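PDB 6QRZ: ribonucleoside-diphosphate reductase from Sulfolobus acidocaldarius DSM 639, which is an R2-like ligand-binding oxidase that holds a manganese/iron cofactor in a ferritin-like fold and probably uses it for oxidation reactions. Local coordinates for residues N80-A91 against L146-Y157. Sequence-based numbering, arbitrary orientation.
Sequences NYLLNIVSLFMA and LTIFTTEYNPWY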
ATOM      1  N   ASN A  80      25.075  21.035   5.749  1.00 71.92           N
ATOM      2  CA  ASN A  80      24.232  21.009   6.941  1.00 72.50           C
ATOM      3  C   ASN A  80      22.778  21.307   6.595  1.00 72.37           C
ATOM      4  O   ASN A  80      21.865  20.666   7.127  1.00 70.84           O
ATOM      5  CB  ASN A  80      24.761  22.006   7.972  1.00 50.35           C
ATOM      6  CG  ASN A  80      24.096  21.856   9.327  1.00 50.35           C
ATOM      7  OD1 ASN A  80      23.367  20.896   9.572  1.00 50.35           O
ATOM      8  ND2 ASN A  80      24.357  22.804  10.221  1.00 50.35           N
ATOM      9  N   TYR A  81      22.543  22.274   5.705  1.00 62.41           N
ATOM     10  CA  TYR A  81      21.173  22.598   5.319  1.00 61.45           C
ATOM     11  C   TYR A  81      20.591  21.535   4.397  1.00 62.07           C
ATOM     12  O   TYR A  81      19.406  21.199   4.501  1.00 61.51           O
ATOM     13  CB  TYR A  81      21.124  23.972   4.653  1.00 61.52           C
ATOM     14  CG  TYR A  81      19.747  24.366   4.169  1.00 60.78           C
ATOM     15  CD1 TYR A  81      18.781  24.821   5.058  1.00 61.00           C
ATOM     16  CD2 TYR A  81      19.413  24.289   2.823  1.00 63.40           C
ATOM     17  CE1 TYR A  81      17.521  25.182   4.621  1.00 63.90           C
ATOM     18  CE2 TYR A  81      18.155  24.649   2.376  1.00 62.45           C
ATOM     19  CZ  TYR A  81      17.214  25.095   3.280  1.00 65.31           C
ATOM     20  OH  TYR A  81      15.960  25.455   2.842  1.00 67.22           O
ATOM     21  N   LEU A  82      21.406  21.001   3.484  1.00 65.68           N
ATOM     22  CA  LEU A  82      20.932  19.931   2.609  1.00 65.75           C
ATOM     23  C   LEU A  82      20.563  18.694   3.416  1.00 66.26           C
ATOM     24  O   LEU A  82      19.514  18.082   3.184  1.00 66.64           O
ATOM     25  CB  LEU A  82      21.996  19.603   1.560  1.00 47.34           C
ATOM     26  CG  LEU A  82      21.608  18.673   0.405  1.00 47.34           C
ATOM     27  CD1 LEU A  82      22.334  19.085  -0.864  1.00 47.34           C
ATOM     28  CD2 LEU A  82      21.913  17.218   0.735  1.00 47.34           C
ATOM     29  N   LEU A  83      21.412  18.314   4.375  1.00 62.03           N
ATOM     30  CA  LEU A  83      21.077  17.201   5.255  1.00 60.97           C
ATOM     31  C   LEU A  83      19.859  17.519   6.111  1.00 60.36           C
ATOM     32  O   LEU A  83      19.113  16.610   6.491  1.00 58.46           O
ATOM     33  CB  LEU A  83      22.275  16.855   6.140  1.00 47.14           C
ATOM     34  CG  LEU A  83      22.127  15.679   7.105  1.00 47.14           C
ATOM     35  CD1 LEU A  83      21.834  14.397   6.344  1.00 47.14           C
ATOM     36  CD2 LEU A  83      23.378  15.529   7.957  1.00 47.14           C
ATOM     37  N   ASN A  84      19.637  18.799   6.417  1.00 59.17           N
ATOM     38  CA  ASN A  84      18.478  19.183   7.213  1.00 59.61           C
ATOM     39  C   ASN A  84      17.184  18.962   6.439  1.00 59.94           C
ATOM     40  O   ASN A  84      16.262  18.299   6.930  1.00 59.17           O
ATOM     41  CB  ASN A  84      18.607  20.645   7.649  1.00 46.89           C
ATOM     42  CG  ASN A  84      17.482  21.084   8.567  1.00 46.89           C
ATOM     43  OD1 ASN A  84      16.740  20.260   9.101  1.00 46.89           O
ATOM     44  ND2 ASN A  84      17.357  22.391   8.763  1.00 46.89           N
ATOM     45  N   ILE A  85      17.101  19.503   5.222  1.00 59.15           N
ATOM     46  CA  ILE A  85      15.870  19.392   4.446  1.00 58.92           C
ATOM     47  C   ILE A  85      15.643  17.960   3.976  1.00 59.38           C
ATOM     48  O   ILE A  85      14.497  17.541   3.775  1.00 59.26           O
ATOM     49  CB  ILE A  85      15.892  20.385   3.271  1.00 48.84           C
ATOM     50  CG1 ILE A  85      17.137  20.170   2.407  1.00 48.84           C
ATOM     51  CG2 ILE A  85      15.837  21.818   3.786  1.00 48.84           C
ATOM     52  CD1 ILE A  85      17.355  21.251   1.371  1.00 48.84           C
ATOM     53  N   VAL A  86      16.714  17.186   3.791  1.00 54.69           N
ATOM     54  CA  VAL A  86      16.552  15.771   3.477  1.00 54.21           C
ATOM     55  C   VAL A  86      16.058  15.012   4.703  1.00 53.76           C
ATOM     56  O   VAL A  86      15.218  14.108   4.596  1.00 54.46           O
ATOM     57  CB  VAL A  86      17.868  15.186   2.931  1.00 44.56           C
ATOM     58  CG1 VAL A  86      17.813  13.667   2.902  1.00 44.56           C
ATOM     59  CG2 VAL A  86      18.144  15.727   1.537  1.00 44.56           C
ATOM     60  N   SER A  87      16.557  15.374   5.886  1.00 50.27           N
ATOM     61  CA  SER A  87      16.068  14.762   7.117  1.00 48.98           C
ATOM     62  C   SER A  87      14.606  15.099   7.370  1.00 50.10           C
ATOM     63  O   SER A  87      13.907  14.344   8.053  1.00 48.09           O
ATOM     64  CB  SER A  87      16.920  15.209   8.305  1.00 48.65           C
ATOM     65  OG  SER A  87      18.291  14.930   8.087  1.00 50.44           O
ATOM     66  N   LEU A  88      14.128  16.226   6.836  1.00 48.92           N
ATOM     67  CA  LEU A  88      12.728  16.593   7.021  1.00 48.80           C
ATOM     68  C   LEU A  88      11.812  15.693   6.202  1.00 48.26           C
ATOM     69  O   LEU A  88      10.816  15.171   6.715  1.00 47.78           O
ATOM     70  CB  LEU A  88      12.517  18.061   6.652  1.00 40.10           C
ATOM     71  CG  LEU A  88      13.226  19.080   7.545  1.00 40.10           C
ATOM     72  CD1 LEU A  88      12.916  20.499   7.093  1.00 40.10           C
ATOM     73  CD2 LEU A  88      12.839  18.876   9.001  1.00 40.10           C
ATOM     74  N   PHE A  89      12.134  15.496   4.922  1.00 42.57           N
ATOM     75  CA  PHE A  89      11.311  14.626   4.088  1.00 44.03           C
ATOM     76  C   PHE A  89      11.365  13.185   4.579  1.00 43.39           C
ATOM     77  O   PHE A  89      10.325  12.556   4.803  1.00 43.38           O
ATOM     78  CB  PHE A  89      11.754  14.721   2.628  1.00 44.52           C
ATOM     79  CG  PHE A  89      11.290  15.970   1.935  1.00 44.32           C
ATOM     80  CD1 PHE A  89       9.991  16.073   1.463  1.00 43.41           C
ATOM     81  CD2 PHE A  89      12.150  17.039   1.752  1.00 43.20           C
ATOM     82  CE1 PHE A  89       9.559  17.220   0.825  1.00 43.85           C
ATOM     83  CE2 PHE A  89      11.724  18.190   1.114  1.00 43.48           C
ATOM     84  CZ  PHE A  89      10.427  18.279   0.651  1.00 44.59           C
ATOM     85  N   MET A  90      12.577  12.651   4.772  1.00 45.04           N
ATOM     86  CA  MET A  90      12.722  11.262   5.198  1.00 45.69           C
ATOM     87  C   MET A  90      11.982  10.998   6.504  1.00 45.66           C
ATOM     88  O   MET A  90      11.438   9.906   6.708  1.00 44.62           O
ATOM     89  CB  MET A  90      14.202  10.910   5.343  1.00 39.23           C
ATOM     90  CG  MET A  90      14.462   9.445   5.637  1.00 39.23           C
ATOM     91  SD  MET A  90      16.189   9.119   6.022  1.00 39.23           S
ATOM     92  CE  MET A  90      16.373  10.059   7.534  1.00 39.23           C
ATOM     93  N   ALA A  91      11.951  11.985   7.401  1.00 41.37           N
ATOM     94  CA  ALA A  91      11.142  11.854   8.608  1.00 40.80           C
ATOM     95  C   ALA A  91       9.657  11.850   8.272  1.00 40.83           C
ATOM     96  O   ALA A  91       8.878  11.105   8.879  1.00 41.05           O
ATOM     97  CB  ALA A  91      11.463  12.987   9.582  1.00 41.59           C
ATOM     98  N   LEU A 146      19.781  11.418  12.564  1.00 47.14           N
ATOM     99  CA  LEU A 146      19.253  12.651  11.994  1.00 47.01           C
ATOM    100  C   LEU A 146      18.082  13.195  12.804  1.00 47.68           C
ATOM    101  O   LEU A 146      17.348  14.060  12.318  1.00 47.70           O
ATOM    102  CB  LEU A 146      18.839  12.432  10.538  1.00 46.58           C
ATOM    103  CG  LEU A 146      19.975  12.037   9.592  1.00 47.83           C
ATOM    104  CD1 LEU A 146      19.479  11.886   8.163  1.00 46.88           C
ATOM    105  CD2 LEU A 146      21.107  13.050   9.668  1.00 50.33           C
ATOM    106  N   THR A 147      17.888  12.700  14.028  1.00 60.54           N
ATOM    107  CA  THR A 147      16.824  13.208  14.888  1.00 61.46           C
ATOM    108  C   THR A 147      17.098  14.632  15.362  1.00 61.07           C
ATOM    109  O   THR A 147      16.156  15.350  15.716  1.00 61.16           O
ATOM    110  CB  THR A 147      16.634  12.273  16.088  1.00 41.60           C
ATOM    111  OG1 THR A 147      16.561  10.918  15.627  1.00 41.60           O
ATOM    112  CG2 THR A 147      15.352  12.601  16.839  1.00 41.60           C
ATOM    113  N   ILE A 148      18.358  15.066  15.350  1.00 72.53           N
ATOM    114  CA  ILE A 148      18.713  16.418  15.772  1.00 73.15           C
ATOM    115  C   ILE A 148      18.420  17.406  14.648  1.00 73.49           C
ATOM    116  O   ILE A 148      18.869  18.557  14.687  1.00 72.65           O
ATOM    117  CB  ILE A 148      20.186  16.493  16.216  1.00 52.22           C
ATOM    118  CG1 ILE A 148      21.097  15.776  15.216  1.00 52.22           C
ATOM    119  CG2 ILE A 148      20.353  15.907  17.611  1.00 52.22           C
ATOM    120  CD1 ILE A 148      21.759  16.697  14.215  1.00 52.22           C
ATOM    121  N   PHE A 149      17.668  16.958  13.640  1.00 61.78           N
ATOM    122  CA  PHE A 149      17.169  17.823  12.582  1.00 63.23           C
ATOM    123  C   PHE A 149      15.653  17.920  12.536  1.00 63.08           C
ATOM    124  O   PHE A 149      15.134  18.908  12.008  1.00 63.59           O
ATOM    125  CB  PHE A 149      17.658  17.340  11.207  1.00 45.78           C
ATOM    126  CG  PHE A 149      19.100  17.646  10.931  1.00 45.78           C
ATOM    127  CD1 PHE A 149      19.496  18.934  10.614  1.00 45.78           C
ATOM    128  CD2 PHE A 149      20.056  16.646  10.970  1.00 45.78           C
ATOM    129  CE1 PHE A 149      20.820  19.220  10.351  1.00 45.78           C
ATOM    130  CE2 PHE A 149      21.384  16.926  10.707  1.00 45.78           C
ATOM    131  CZ  PHE A 149      21.766  18.216  10.399  1.00 45.78           C
ATOM    132  N   THR A 150      14.933  16.932  13.064  1.00 55.26           N
ATOM    133  CA  THR A 150      13.479  16.891  12.989  1.00 55.34           C
ATOM    134  C   THR A 150      12.794  17.530  14.189  1.00 56.81           C
ATOM    135  O   THR A 150      11.563  17.641  14.190  1.00 56.24           O
ATOM    136  CB  THR A 150      12.999  15.440  12.854  1.00 42.13           C
ATOM    137  OG1 THR A 150      11.569  15.398  12.913  1.00 42.13           O
ATOM    138  CG2 THR A 150      13.561  14.587  13.977  1.00 42.13           C
ATOM    139  N   THR A 151      13.548  17.954  15.201  1.00 58.15           N
ATOM    140  CA  THR A 151      12.942  18.460  16.425  1.00 59.03           C
ATOM    141  C   THR A 151      13.684  19.677  16.960  1.00 58.48           C
ATOM    142  O   THR A 151      13.067  20.692  17.297  1.00 58.46           O
ATOM    143  CB  THR A 151      12.907  17.361  17.491  1.00 38.30           C
ATOM    144  OG1 THR A 151      12.051  16.298  17.056  1.00 38.30           O
ATOM    145  CG2 THR A 151      12.403  17.913  18.814  1.00 38.30           C
ATOM    146  N   GLU A 152      15.012  19.581  17.036  1.00 58.59           N
ATOM    147  CA  GLU A 152      15.795  20.627  17.686  1.00 58.39           C
ATOM    148  C   GLU A 152      15.897  21.874  16.814  1.00 57.44           C
ATOM    149  O   GLU A 152      15.706  22.997  17.296  1.00 55.02           O
ATOM    150  CB  GLU A 152      17.184  20.092  18.033  1.00 43.40           C
ATOM    151  CG  GLU A 152      17.178  18.988  19.080  1.00 43.40           C
ATOM    152  CD  GLU A 152      16.701  19.469  20.438  1.00 43.40           C
ATOM    153  OE1 GLU A 152      16.857  20.672  20.737  1.00 43.40           O
ATOM    154  OE2 GLU A 152      16.165  18.643  21.206  1.00 43.40           O
ATOM    155  N   TYR A 153      16.195  21.700  15.525  1.00 59.67           N
ATOM    156  CA  TYR A 153      16.431  22.851  14.660  1.00 59.09           C
ATOM    157  C   TYR A 153      15.142  23.553  14.248  1.00 59.55           C
ATOM    158  O   TYR A 153      15.154  24.766  14.010  1.00 59.75           O
ATOM    159  CB  TYR A 153      17.217  22.426  13.419  1.00 52.29           C
ATOM    160  CG  TYR A 153      18.703  22.278  13.661  1.00 52.29           C
ATOM    161  CD1 TYR A 153      19.293  22.779  14.815  1.00 52.29           C
ATOM    162  CD2 TYR A 153      19.518  21.644  12.733  1.00 52.29           C
ATOM    163  CE1 TYR A 153      20.649  22.651  15.039  1.00 52.29           C
ATOM    164  CE2 TYR A 153      20.877  21.510  12.948  1.00 52.29           C
ATOM    165  CZ  TYR A 153      21.437  22.016  14.102  1.00 52.29           C
ATOM    166  OH  TYR A 153      22.789  21.884  14.320  1.00 52.29           O
ATOM    167  N   ASN A 154      14.030  22.824  14.155  1.00 43.27           N
ATOM    168  CA  ASN A 154      12.748  23.406  13.758  1.00 43.27           C
ATOM    169  C   ASN A 154      11.627  22.732  14.539  1.00 43.27           C
ATOM    170  O   ASN A 154      11.204  21.616  14.197  1.00 43.27           O
ATOM    171  CB  ASN A 154      12.525  23.280  12.254  1.00 43.27           C
ATOM    172  CG  ASN A 154      13.047  21.974  11.696  1.00 43.27           C
ATOM    173  OD1 ASN A 154      13.351  21.045  12.442  1.00 43.27           O
ATOM    174  ND2 ASN A 154      13.156  21.896  10.375  1.00 43.27           N
ATOM    175  N   PRO A 155      11.115  23.380  15.589  1.00 39.36           N
ATOM    176  CA  PRO A 155      10.053  22.752  16.389  1.00 39.85           C
ATOM    177  C   PRO A 155       8.708  22.705  15.690  1.00 39.92           C
ATOM    178  O   PRO A 155       7.851  21.913  16.100  1.00 40.33           O
ATOM    179  CB  PRO A 155       9.997  23.629  17.646  1.00 41.44           C
ATOM    180  CG  PRO A 155      10.451  24.964  17.173  1.00 39.76           C
ATOM    181  CD  PRO A 155      11.492  24.705  16.113  1.00 40.56           C
ATOM    182  N   TRP A 156       8.486  23.530  14.660  1.00 41.06           N
ATOM    183  CA  TRP A 156       7.245  23.426  13.896  1.00 40.57           C
ATOM    184  C   TRP A 156       7.107  22.051  13.263  1.00 41.10           C
ATOM    185  O   TRP A 156       5.993  21.528  13.142  1.00 40.50           O
ATOM    186  CB  TRP A 156       7.186  24.515  12.820  1.00 37.20           C
ATOM    187  CG  TRP A 156       8.175  24.328  11.702  1.00 37.20           C
ATOM    188  CD1 TRP A 156       9.408  24.901  11.596  1.00 37.20           C
ATOM    189  CD2 TRP A 156       8.011  23.513  10.532  1.00 37.20           C
ATOM    190  NE1 TRP A 156      10.023  24.494  10.435  1.00 37.20           N
ATOM    191  CE2 TRP A 156       9.186  23.640   9.766  1.00 37.20           C
ATOM    192  CE3 TRP A 156       6.986  22.684  10.062  1.00 37.20           C
ATOM    193  CZ2 TRP A 156       9.364  22.972   8.556  1.00 37.20           C
ATOM    194  CZ3 TRP A 156       7.165  22.022   8.861  1.00 37.20           C
ATOM    195  CH2 TRP A 156       8.344  22.171   8.122  1.00 37.20           C
ATOM    196  N   TYR A 157       8.226  21.453  12.854  1.00 40.99           N
ATOM    197  CA  TYR A 157       8.209  20.100  12.321  1.00 41.74           C
ATOM    198  C   TYR A 157       7.930  19.066  13.402  1.00 42.18           C
ATOM    199  O   TYR A 157       7.454  17.970  13.091  1.00 42.11           O
ATOM    200  CB  TYR A 157       9.540  19.804  11.630  1.00 41.52           C
ATOM    201  CG  TYR A 157       9.514  18.581  10.752  1.00 39.52           C
ATOM    202  CD1 TYR A 157       8.967  18.632   9.478  1.00 39.29           C
ATOM    203  CD2 TYR A 157      10.039  17.378  11.194  1.00 41.67           C
ATOM    204  CE1 TYR A 157       8.943  17.516   8.672  1.00 42.03           C
ATOM    205  CE2 TYR A 157      10.019  16.257  10.395  1.00 40.58           C
ATOM    206  CZ  TYR A 157       9.471  16.331   9.136  1.00 39.90           C
ATOM    207  OH  TYR A 157       9.447  15.213   8.338  1.00 41.12           O
TER
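Asn-80 meets the ring of Phe-149 at its edge. Its OD1 lies near the ring plane, 3.1 Å from Phe-149 CE1, and the amide is turned 70° from the ring. One turn on, Leu-83 faces the loop with both methyl groups. CD2 packs on Phe-149 CE2, while CD1 lies 3.7 Å from Leu-146 CD2. Asn-84 has CG anti to its own backbone N (chi1 -176°), which brings its CB and OD1 alongside the ring at Phe-149 CD1; OD1 is 3.4 Å from that carbon. The backbone N of Asn-84 sits over one face of the ring, toward the rim. Ser-87 CB packs on Phe-149 CB. Its OG donates to Leu-83 O of the same helix and touches Leu-146 CB and CD1. Phe-149 is thus a knob in a hole formed by Asn-80, Leu-83, Asn-84 and Ser-87. Without the ring, as with an alanine at Phe-149, the hole would probably lose its filling and Leu-83 CD2 its aromatic partner. Leu-88 reaches the start of helix 155-169. Its CD2 lies over the face of Tyr-157, 3.8 Å from the ring centroid and 10° off the normal, a CH-pi contact. Phe-89 points away from this contact; its ring meets Tyr-201 and Phe-204 on helix 192-211, and its side chain lies about 6 Å from the bound manganese ion. Met-90 bends near its end and puts CE 3.7 Å from Leu-146 CD1. Ala-91 CB lies at the edge of the Tyr-157 ring, 3.7 Å from Tyr-157 CE2. Met-90 and Ala-91 also pack on Thr-35 of the second subunit. The contact seats the connection between helices 113-139 and 155-169 against helix 76-98, within the all-helical ferritin-like fold of ribonucleotide reductase R2 proteins.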